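6-phospho-alpha-glucosidase (Merdibacter massiliensis, PDB 6VC6) probably hydrolyses 6-phospho-alpha-glucosides to release glucose 6-phosphate, as a family 4 glycosidase that uses NAD and manganese. Local coordinates at residues A[17-22]-A[318-323]; A[27-32]-A[323-328]; A[46-51]-A[294-299]. All coordinates share one frame; numbering follows the deposited sequence.

How the interactions relate
Along the chain come 17-22, 27-32 and 46-51, all from the N-terminal, NAD-binding part, then 294-299, 318-323 and 323-328 from two successive helices, 291-305 and 318-331, of the C-terminal part. Interactions 1 and 2, centres about 10 Å apart, both use helix 318-331, share M323 and touch where S22 meets I324. Interaction 3 is nested inside the loops closed by the other two. Its centre is about 15 Å from that of interaction 1, which it meets around P17, and about 23 Å from that of interaction 2. Helix 16-25 is thus flanked by both later helices, tying the NAD-binding fold to the part that helps build the sugar phosphate site.

Interaction 1. Residues A[17-22]-A[318-323]. With NAD (nicotinamide-adenine-dinucleotide), chain G.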
loop_
_atom_site.group_PDB
_atom_site.type_symbol
_atom_site.label_atom_id
_atom_site.label_comp_id
_atom_site.label_asym_id
_atom_site.label_seq_id
_atom_site.Cartn_x
_atom_site.Cartn_y
_atom_site.Cartn_z
ATOM N N PRO A 17 -12.084 -9.918 -5.526
ATOM C CA PRO A 17 -13.469 -10.226 -5.124
ATOM C C PRO A 17 -14.028 -9.248 -4.106
ATOM O O PRO A 17 -15.219 -8.914 -4.165
ATOM C CB PRO A 17 -13.359 -11.646 -4.556
ATOM C CG PRO A 17 -12.202 -12.234 -5.273
ATOM C CD PRO A 17 -11.219 -11.109 -5.423
ATOM N N GLY A 18 -13.197 -8.769 -3.177
ATOM C CA GLY A 18 -13.651 -7.743 -2.254
ATOM C C GLY A 18 -14.015 -6.445 -2.948
ATOM O O GLY A 18 -14.869 -5.695 -2.466
ATOM N N PHE A 19 -13.379 -6.162 -4.087
ATOM C CA PHE A 19 -13.729 -4.970 -4.853
ATOM C C PHE A 19 -15.057 -5.150 -5.576
ATOM O O PHE A 19 -15.880 -4.227 -5.613
ATOM C CB PHE A 19 -12.619 -4.642 -5.851
ATOM C CG PHE A 19 -11.553 -3.741 -5.300
ATOM C CD1 PHE A 19 -10.402 -4.269 -4.740
ATOM C CD2 PHE A 19 -11.700 -2.364 -5.345
ATOM C CE1 PHE A 19 -9.419 -3.441 -4.232
ATOM C CE2 PHE A 19 -10.719 -1.531 -4.840
ATOM C CZ PHE A 19 -9.577 -2.071 -4.284
ATOM N N LEU A 20 -15.283 -6.331 -6.160
ATOM C CA LEU A 20 -16.521 -6.570 -6.895
ATOM C C LEU A 20 -17.733 -6.502 -5.975
ATOM O O LEU A 20 -18.798 -6.014 -6.373
ATOM C CB LEU A 20 -16.459 -7.925 -7.601
ATOM C CG LEU A 20 -15.231 -8.189 -8.475
ATOM C CD1 LEU A 20 -15.338 -9.546 -9.151
ATOM C CD2 LEU A 20 -15.054 -7.084 -9.505
ATOM N N LYS A 21 -17.591 -6.987 -4.739
ATOM C CA LYS A 21 -18.693 -6.903 -3.787
ATOM C C LYS A 21 -18.872 -5.484 -3.264
ATOM O O LYS A 21 -19.993 -5.086 -2.927
ATOM C CB LYS A 21 -18.461 -7.876 -2.631
ATOM C CG LYS A 21 -18.581 -9.340 -3.027
ATOM C CD LYS A 21 -17.502 -10.187 -2.370
ATOM C CE LYS A 21 -18.035 -10.923 -1.154
ATOM N NZ LYS A 21 -17.173 -12.083 -0.793
ATOM N N SER A 22 -17.787 -4.709 -3.188
ATOM C CA SER A 22 -17.901 -3.320 -2.758
ATOM C C SER A 22 -18.572 -2.466 -3.825
ATOM O O SER A 22 -19.377 -1.583 -3.504
ATOM C CB SER A 22 -16.521 -2.763 -2.411
ATOM O OG SER A 22 -15.986 -3.396 -1.262
ATOM N N ALA A 318 -13.221 -3.065 3.964
ATOM C CA ALA A 318 -12.607 -1.778 4.278
ATOM C C ALA A 318 -11.483 -1.442 3.307
ATOM O O ALA A 318 -11.286 -0.272 2.955
ATOM C CB ALA A 318 -12.088 -1.782 5.716
ATOM N N HIS A 319 -10.736 -2.453 2.858
ATOM C CA HIS A 319 -9.635 -2.206 1.933
ATOM C C HIS A 319 -10.147 -1.708 0.587
ATOM O O HIS A 319 -9.643 -0.714 0.049
ATOM C CB HIS A 319 -8.803 -3.475 1.755
ATOM C CG HIS A 319 -7.800 -3.386 0.648
ATOM N ND1 HIS A 319 -6.588 -2.747 0.792
ATOM C CD2 HIS A 319 -7.831 -3.851 -0.623
ATOM C CE1 HIS A 319 -5.915 -2.823 -0.342
ATOM N NE2 HIS A 319 -6.646 -3.490 -1.217
ATOM N N ALA A 320 -11.151 -2.386 0.028
ATOM C CA ALA A 320 -11.684 -1.978 -1.267
ATOM C C ALA A 320 -12.499 -0.697 -1.167
ATOM O O ALA A 320 -12.549 0.080 -2.128
ATOM C CB ALA A 320 -12.537 -3.099 -1.860
ATOM N N GLU A 321 -13.142 -0.457 -0.021
ATOM C CA GLU A 321 -14.011 0.708 0.101
ATOM C C GLU A 321 -13.221 2.007 0.082
ATOM O O GLU A 321 -13.708 3.017 -0.435
ATOM C CB GLU A 321 -14.842 0.622 1.379
ATOM C CG GLU A 321 -16.043 -0.296 1.271
ATOM C CD GLU A 321 -17.025 -0.100 2.405
ATOM O OE1 GLU A 321 -16.794 0.796 3.245
ATOM O OE2 GLU A 321 -18.024 -0.846 2.460
HETATM N N MSE A 322 -12.011 2.005 0.622
HETATM C CA MSE A 322 -11.276 3.249 0.732
HETATM C C MSE A 322 -10.848 3.775 -0.630
HETATM O O MSE A 322 -10.845 4.980 -0.862
HETATM C CB MSE A 322 -10.039 3.093 1.597
HETATM C CG MSE A 322 -9.402 4.430 1.855
HETATM SE SE MSE A 322 -7.959 4.370 3.130
HETATM C CE MSE A 322 -6.499 4.350 1.854
HETATM N N MSE A 323 -10.461 2.868 -1.519
HETATM C CA MSE A 323 -10.084 3.265 -2.870
HETATM C C MSE A 323 -11.305 3.790 -3.616
HETATM O O MSE A 323 -11.205 4.748 -4.382
HETATM C CB MSE A 323 -9.451 2.102 -3.644
HETATM C CG MSE A 323 -9.046 2.484 -5.066
HETATM SE SE MSE A 323 -7.736 1.310 -5.920
HETATM C CE MSE A 323 -6.092 2.169 -5.325
HETATM P PA NAD G . -1.702 -11.282 -5.473
HETATM O O1A NAD G . -2.844 -12.082 -4.891
HETATM O O2A NAD G . -0.463 -11.988 -5.968
HETATM O O5B NAD G . -2.273 -10.377 -6.673
HETATM C C5B NAD G . -1.387 -9.777 -7.611
HETATM C C4B NAD G . -1.999 -9.843 -9.000
HETATM O O4B NAD G . -1.363 -8.893 -9.858
HETATM C C3B NAD G . -1.792 -11.219 -9.610
HETATM O O3B NAD G . -3.042 -11.725 -10.083
HETATM C C2B NAD G . -0.860 -10.998 -10.782
HETATM O O2B NAD G . -1.239 -11.817 -11.890
HETATM C C1B NAD G . -1.044 -9.524 -11.098
HETATM N N9A NAD G . 0.171 -8.935 -11.711
HETATM C C8A NAD G . 1.449 -9.145 -11.342
HETATM N N7A NAD G . 2.304 -8.446 -12.134
HETATM C C5A NAD G . 1.563 -7.775 -13.036
HETATM C C6A NAD G . 1.823 -6.850 -14.165
HETATM N N6A NAD G . 3.085 -6.489 -14.501
HETATM N N1A NAD G . 0.757 -6.378 -14.850
HETATM C C2A NAD G . -0.504 -6.725 -14.530
HETATM N N3A NAD G . -0.811 -7.559 -13.521
HETATM C C4A NAD G . 0.160 -8.107 -12.755
HETATM O O3 NAD G . -1.250 -10.157 -4.414
HETATM P PN NAD G . -2.225 -9.611 -3.258
HETATM O O1N NAD G . -1.801 -10.230 -1.946
HETATM O O2N NAD G . -3.661 -9.698 -3.718
HETATM O O5D NAD G . -1.790 -8.065 -3.246
HETATM C C5D NAD G . -2.288 -7.172 -4.239
HETATM C C4D NAD G . -1.469 -5.891 -4.186
HETATM O O4D NAD G . -2.122 -4.927 -3.356
HETATM C C3D NAD G . -0.102 -6.157 -3.573
HETATM O O3D NAD G . 0.899 -5.536 -4.383
HETATM C C2D NAD G . -0.141 -5.459 -2.234
HETATM O O2D NAD G . 1.142 -4.938 -1.883
HETATM C C1D NAD G . -1.141 -4.349 -2.494
HETATM N N1N NAD G . -1.723 -3.817 -1.264
HETATM C C2N NAD G . -1.418 -2.557 -0.950
HETATM C C3N NAD G . -1.921 -1.963 0.193
HETATM C C7N NAD G . -1.542 -0.545 0.499
HETATM O O7N NAD G . -1.774 -0.087 1.605
HETATM N N7N NAD G . -0.948 0.174 -0.453
HETATM C C4N NAD G . -2.767 -2.691 1.019
HETATM C C5N NAD G . -3.067 -4.005 0.674
HETATM C C6N NAD G . -2.533 -4.550 -0.490
#
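F19 and A320 join segments 17-22 and 318-323, which cross at -61°. The first belongs to helix 16-25, which follows the first strand of the Rossmann-type NAD-binding fold, the second to helix 318-331, which begins beside the nicotinamide. The methyl of A320 sits over one face of the phenyl ring, CB lying 3.5 Å from the F19 ring centroid and only 8° off its normal, a CH-pi contact. At the edge of the same ring, F19 CE2 comes to 4.0 Å from CB of M323, a selenomethionine whose SE approaches obliquely in a Met-aromatic contact. Replacing F19 by an alanine removes the face under the A320 methyl and is likely to open a gap between the helices and leave M323 without its ring. The third main contributor is S22. Its hydroxyl turns back along its own helix, OG donating to G18 O at 2.8 Å, an oxygen that also accepts from the backbone N of S22. With its polar need met this way, S22 OG can lie against the A320 methyl CB at 3.5 Å. H319, next to the F19 ring, carries the contact into the active site. Its imidazole, CG anti to the backbone N (chi1 170°), lies beside the nicotinamide, stacked on Y145, while ND1 is hydrogen-bonded to D171 OD1 and H319 CE1 stands 3.2 Å from C5N of NAD.

Interaction 2. Residues A[27-32]-A[323-328]; sequences QNEFPM and MIKVAE
E328 OE1 and E29 OE1 face each other across the contact, two acceptors 3.2 Å apart with the carboxylate planes almost perpendicular (84°), while E328 OE2 is held by a salt bridge to K334. Such crowding of like charges would probably raise the proton affinity of one of them, although K334 should offset part of the cost. K325 may ease it a little: its chain folds so that CE lies 3.3 Å from E29 OE1, while K325 NZ, at 4.4 Å from that oxygen, is too far for a salt bridge. Segment 27-32 follows helix 16-25 and enters strand 32-38, the second of the Rossmann-type sheet, so this contact lays helix 318-331 against a beta-alpha-beta connection. Below these charged groups F30 packs against the helix. A chi1 of -170° swings its ring away from its own N, and F30 CE1 lies 3.8 Å from A327 CB. CG2 of I324 lies against F30 CB, 3.9 Å away, where the ring begins. The aliphatic part of E328 also touches the phenyl, CG standing 3.9 Å from F30 CD1, and A327 packs on F80 and F82.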
loop_
_atom_site.group_PDB
_atom_site.type_symbol
_atom_site.label_atom_id
_atom_site.label_comp_id
_atom_site.label_asym_id
_atom_site.label_seq_id
_atom_site.Cartn_x
_atom_site.Cartn_y
_atom_site.Cartn_z
ATOM N N GLN A 27 -23.081 0.986 -4.940
ATOM C CA GLN A 27 -23.595 1.193 -6.289
ATOM C C GLN A 27 -24.223 2.574 -6.443
ATOM O O GLN A 27 -24.130 3.191 -7.510
ATOM C CB GLN A 27 -24.608 0.096 -6.619
ATOM C CG GLN A 27 -25.232 0.170 -8.001
ATOM C CD GLN A 27 -26.214 -0.962 -8.237
ATOM O OE1 GLN A 27 -26.284 -1.910 -7.454
ATOM N NE2 GLN A 27 -26.982 -0.869 -9.318
ATOM N N ASN A 28 -24.864 3.075 -5.386
ATOM C CA ASN A 28 -25.485 4.393 -5.450
ATOM C C ASN A 28 -24.487 5.511 -5.178
ATOM O O ASN A 28 -24.668 6.630 -5.672
ATOM C CB ASN A 28 -26.651 4.473 -4.462
ATOM C CG ASN A 28 -27.795 3.550 -4.838
ATOM O OD1 ASN A 28 -27.975 3.210 -6.007
ATOM N ND2 ASN A 28 -28.575 3.137 -3.844
ATOM N N GLU A 29 -23.436 5.235 -4.403
ATOM C CA GLU A 29 -22.412 6.241 -4.150
ATOM C C GLU A 29 -21.474 6.416 -5.336
ATOM O O GLU A 29 -20.972 7.522 -5.567
ATOM C CB GLU A 29 -21.595 5.868 -2.912
ATOM C CG GLU A 29 -22.386 5.778 -1.621
ATOM C CD GLU A 29 -21.492 5.533 -0.420
ATOM O OE1 GLU A 29 -20.283 5.291 -0.620
ATOM O OE2 GLU A 29 -21.997 5.581 0.721
ATOM N N PHE A 30 -21.229 5.349 -6.092
ATOM C CA PHE A 30 -20.239 5.349 -7.169
ATOM C C PHE A 30 -20.850 4.678 -8.389
ATOM O O PHE A 30 -20.657 3.479 -8.626
ATOM C CB PHE A 30 -18.956 4.639 -6.726
ATOM C CG PHE A 30 -17.812 4.790 -7.684
ATOM C CD1 PHE A 30 -17.281 6.038 -7.964
ATOM C CD2 PHE A 30 -17.254 3.678 -8.293
ATOM C CE1 PHE A 30 -16.223 6.175 -8.843
ATOM C CE2 PHE A 30 -16.197 3.807 -9.172
ATOM C CZ PHE A 30 -15.679 5.058 -9.447
ATOM N N PRO A 31 -21.604 5.428 -9.194
ATOM C CA PRO A 31 -22.287 4.829 -10.352
ATOM C C PRO A 31 -21.293 4.484 -11.452
ATOM O O PRO A 31 -20.545 5.342 -11.923
ATOM C CB PRO A 31 -23.264 5.924 -10.793
ATOM C CG PRO A 31 -22.625 7.194 -10.338
ATOM C CD PRO A 31 -21.888 6.868 -9.065
HETATM N N MSE A 32 -21.292 3.219 -11.859
HETATM C CA MSE A 32 -20.405 2.764 -12.920
HETATM C C MSE A 32 -21.185 2.250 -14.121
HETATM O O MSE A 32 -22.273 1.693 -13.979
HETATM C CB MSE A 32 -19.472 1.665 -12.411
HETATM C CG MSE A 32 -18.596 2.076 -11.248
HETATM SE SE MSE A 32 -18.027 0.525 -10.223
HETATM C CE MSE A 32 -16.841 -0.280 -11.540
HETATM N N MSE A 323 -10.461 2.868 -1.519
HETATM C CA MSE A 323 -10.084 3.265 -2.870
HETATM C C MSE A 323 -11.305 3.790 -3.616
HETATM O O MSE A 323 -11.205 4.748 -4.382
HETATM C CB MSE A 323 -9.451 2.102 -3.644
HETATM C CG MSE A 323 -9.046 2.484 -5.066
HETATM SE SE MSE A 323 -7.736 1.310 -5.920
HETATM C CE MSE A 323 -6.092 2.169 -5.325
ATOM N N ILE A 324 -12.460 3.162 -3.387
ATOM C CA ILE A 324 -13.690 3.647 -4.006
ATOM C C ILE A 324 -14.055 5.018 -3.456
ATOM O O ILE A 324 -14.458 5.916 -4.206
ATOM C CB ILE A 324 -14.836 2.638 -3.808
ATOM C CG1 ILE A 324 -14.505 1.308 -4.486
ATOM C CG2 ILE A 324 -16.138 3.199 -4.364
ATOM C CD1 ILE A 324 -15.500 0.215 -4.177
ATOM N N LYS A 325 -13.915 5.207 -2.141
ATOM C CA LYS A 325 -14.197 6.510 -1.547
ATOM C C LYS A 325 -13.234 7.568 -2.067
ATOM O O LYS A 325 -13.614 8.733 -2.239
ATOM C CB LYS A 325 -14.128 6.422 -0.021
ATOM C CG LYS A 325 -15.218 5.569 0.607
ATOM C CD LYS A 325 -16.522 6.335 0.741
ATOM C CE LYS A 325 -17.625 5.444 1.289
ATOM N NZ LYS A 325 -17.175 4.675 2.482
ATOM N N VAL A 326 -11.982 7.184 -2.322
ATOM C CA VAL A 326 -11.030 8.110 -2.932
ATOM C C VAL A 326 -11.485 8.483 -4.335
ATOM O O VAL A 326 -11.412 9.651 -4.740
ATOM C CB VAL A 326 -9.615 7.501 -2.932
ATOM C CG1 VAL A 326 -8.700 8.267 -3.875
ATOM C CG2 VAL A 326 -9.039 7.496 -1.525
ATOM N N ALA A 327 -11.974 7.501 -5.097
ATOM C CA ALA A 327 -12.491 7.787 -6.431
ATOM C C ALA A 327 -13.730 8.672 -6.365
ATOM O O ALA A 327 -13.942 9.517 -7.242
ATOM C CB ALA A 327 -12.799 6.483 -7.167
ATOM N N GLU A 328 -14.558 8.491 -5.334
ATOM C CA GLU A 328 -15.731 9.345 -5.164
ATOM C C GLU A 328 -15.322 10.785 -4.878
ATOM O O GLU A 328 -15.852 11.723 -5.484
ATOM C CB GLU A 328 -16.615 8.810 -4.038
ATOM C CG GLU A 328 -17.312 7.499 -4.347
ATOM C CD GLU A 328 -18.100 6.977 -3.163
ATOM O OE1 GLU A 328 -18.294 5.746 -3.071
ATOM O OE2 GLU A 328 -18.524 7.798 -2.323
#

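Interaction 3. Residues A[46-51]-A[294-299]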
loop_
_atom_site.group_PDB
_atom_site.type_symbol
_atom_site.label_atom_id
_atom_site.label_comp_id
_atom_site.label_asym_id
_atom_site.label_seq_id
_atom_site.Cartn_x
_atom_site.Cartn_y
_atom_site.Cartn_z
ATOM N N GLN A 46 -9.146 -15.917 -14.236
ATOM C CA GLN A 46 -10.381 -16.492 -14.768
ATOM C C GLN A 46 -11.404 -16.844 -13.692
ATOM O O GLN A 46 -12.575 -16.455 -13.843
ATOM C CB GLN A 46 -10.045 -17.708 -15.638
ATOM C CG GLN A 46 -11.258 -18.355 -16.283
ATOM C CD GLN A 46 -10.936 -19.691 -16.917
ATOM O OE1 GLN A 46 -11.382 -20.738 -16.446
ATOM N NE2 GLN A 46 -10.158 -19.664 -17.992
ATOM N N PRO A 47 -11.066 -17.565 -12.614
ATOM C CA PRO A 47 -12.101 -17.867 -11.610
ATOM C C PRO A 47 -12.631 -16.633 -10.905
ATOM O O PRO A 47 -13.776 -16.639 -10.436
ATOM C CB PRO A 47 -11.383 -18.812 -10.636
ATOM C CG PRO A 47 -9.944 -18.499 -10.801
ATOM C CD PRO A 47 -9.772 -18.175 -12.252
ATOM N N ILE A 48 -11.833 -15.568 -10.816
ATOM C CA ILE A 48 -12.325 -14.326 -10.229
ATOM C C ILE A 48 -13.293 -13.636 -11.182
ATOM O O ILE A 48 -14.321 -13.093 -10.760
ATOM C CB ILE A 48 -11.143 -13.416 -9.850
ATOM C CG1 ILE A 48 -10.391 -14.001 -8.653
ATOM C CG2 ILE A 48 -11.622 -12.007 -9.543
ATOM C CD1 ILE A 48 -8.977 -13.490 -8.510
ATOM N N GLY A 49 -12.990 -13.661 -12.481
ATOM C CA GLY A 49 -13.879 -13.038 -13.448
ATOM C C GLY A 49 -15.190 -13.782 -13.609
ATOM O O GLY A 49 -16.247 -13.166 -13.768
ATOM N N GLU A 50 -15.144 -15.116 -13.578
ATOM C CA GLU A 50 -16.375 -15.894 -13.658
ATOM C C GLU A 50 -17.231 -15.713 -12.411
ATOM O O GLU A 50 -18.463 -15.739 -12.498
ATOM C CB GLU A 50 -16.055 -17.371 -13.879
ATOM C CG GLU A 50 -15.384 -17.663 -15.212
ATOM C CD GLU A 50 -16.258 -17.304 -16.398
ATOM O OE1 GLU A 50 -17.492 -17.482 -16.308
ATOM O OE2 GLU A 50 -15.713 -16.841 -17.421
ATOM N N PHE A 51 -16.600 -15.533 -11.249
ATOM C CA PHE A 51 -17.354 -15.203 -10.045
ATOM C C PHE A 51 -18.027 -13.843 -10.181
ATOM O O PHE A 51 -19.166 -13.657 -9.736
ATOM C CB PHE A 51 -16.433 -15.228 -8.824
ATOM C CG PHE A 51 -16.975 -14.478 -7.637
ATOM C CD1 PHE A 51 -16.530 -13.198 -7.346
ATOM C CD2 PHE A 51 -17.925 -15.056 -6.812
ATOM C CE1 PHE A 51 -17.028 -12.507 -6.256
ATOM C CE2 PHE A 51 -18.424 -14.371 -5.720
ATOM C CZ PHE A 51 -17.976 -13.094 -5.442
ATOM N N ARG A 294 -8.662 -19.097 0.890
ATOM C CA ARG A 294 -10.072 -18.897 1.205
ATOM C C ARG A 294 -10.784 -18.165 0.076
ATOM O O ARG A 294 -11.902 -18.534 -0.301
ATOM C CB ARG A 294 -10.222 -18.131 2.518
ATOM C CG ARG A 294 -9.745 -18.884 3.746
ATOM C CD ARG A 294 -10.087 -18.126 5.017
ATOM N NE ARG A 294 -9.600 -16.750 4.974
ATOM C CZ ARG A 294 -8.456 -16.345 5.518
ATOM N NH1 ARG A 294 -7.677 -17.213 6.149
ATOM N NH2 ARG A 294 -8.091 -15.073 5.430
ATOM N N VAL A 295 -10.141 -17.140 -0.487
ATOM C CA VAL A 295 -10.790 -16.318 -1.502
ATOM C C VAL A 295 -10.980 -17.101 -2.796
ATOM O O VAL A 295 -12.060 -17.077 -3.397
ATOM C CB VAL A 295 -9.981 -15.026 -1.727
ATOM C CG1 VAL A 295 -10.273 -14.443 -3.100
ATOM C CG2 VAL A 295 -10.291 -14.015 -0.633
ATOM N N PHE A 296 -9.943 -17.815 -3.243
ATOM C CA PHE A 296 -10.067 -18.578 -4.480
ATOM C C PHE A 296 -10.994 -19.777 -4.314
ATOM O O PHE A 296 -11.607 -20.220 -5.291
ATOM C CB PHE A 296 -8.689 -19.030 -4.964
ATOM C CG PHE A 296 -7.983 -18.013 -5.814
ATOM C CD1 PHE A 296 -8.239 -17.925 -7.172
ATOM C CD2 PHE A 296 -7.065 -17.140 -5.253
ATOM C CE1 PHE A 296 -7.592 -16.987 -7.956
ATOM C CE2 PHE A 296 -6.415 -16.200 -6.032
ATOM C CZ PHE A 296 -6.678 -16.124 -7.384
ATOM N N ALA A 297 -11.113 -20.311 -3.096
ATOM C CA ALA A 297 -12.000 -21.451 -2.880
ATOM C C ALA A 297 -13.463 -21.033 -2.924
ATOM O O ALA A 297 -14.312 -21.781 -3.425
ATOM C CB ALA A 297 -11.679 -22.131 -1.549
ATOM N N GLU A 298 -13.774 -19.840 -2.405
ATOM C CA GLU A 298 -15.036 -19.105 -2.391
ATOM C C GLU A 298 -15.623 -18.998 -3.794
ATOM O O GLU A 298 -16.845 -19.071 -3.972
ATOM C CB GLU A 298 -14.831 -17.711 -1.799
ATOM C CG GLU A 298 -16.058 -17.184 -1.062
ATOM C CD GLU A 298 -16.265 -15.691 -1.210
ATOM O OE1 GLU A 298 -17.390 -15.277 -1.556
ATOM O OE2 GLU A 298 -15.311 -14.926 -0.947
ATOM N N CYS A 299 -14.736 -18.395 -4.590
ATOM C CA CYS A 299 -15.040 -18.138 -5.994
ATOM C C CYS A 299 -15.324 -19.435 -6.735
ATOM O O CYS A 299 -16.243 -19.500 -7.557
ATOM C CB CYS A 299 -13.884 -17.384 -6.654
ATOM S SG CYS A 299 -13.600 -15.709 -6.026
#
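Helix 42-59, which follows the second strand of the Rossmann-type sheet, packs here on helix 291-305; segments 46-51 and 294-299 cross at 51°, their axes 9.4 Å apart. C299 points into the middle of the contact. Its CB touches the carbonyl of P47, while its thiol leans on the phenyl of F51, SG being 3.9 Å from F51 CG and 4.4 Å from the ring centroid. The sulfur approaches obliquely, 28° off the ring normal. F51 presents this ring because a chi1 of 161° turns it away from its own backbone N, and F51 CB also rests against the cysteine. One turn earlier, F296 meets two apolar side chains. P47 comes at the edge of the ring, in its plane, CG lying 4.0 Å from F296 CE1; the end of the I48 chain approaches obliquely, CD1 being 3.7 Å from F296 CZ. P17 of helix 16-25 packs on both F51 and C299, so a third helix closes the cluster, and the F296 side chain comes within about 6 Å of the bound NAD. What results is a buried apolar helix-helix interface centred on a Cys sulfur-aromatic contact, joining the nucleotide-binding Rossmann fold to the C-terminal part of a family 4 glycosidase.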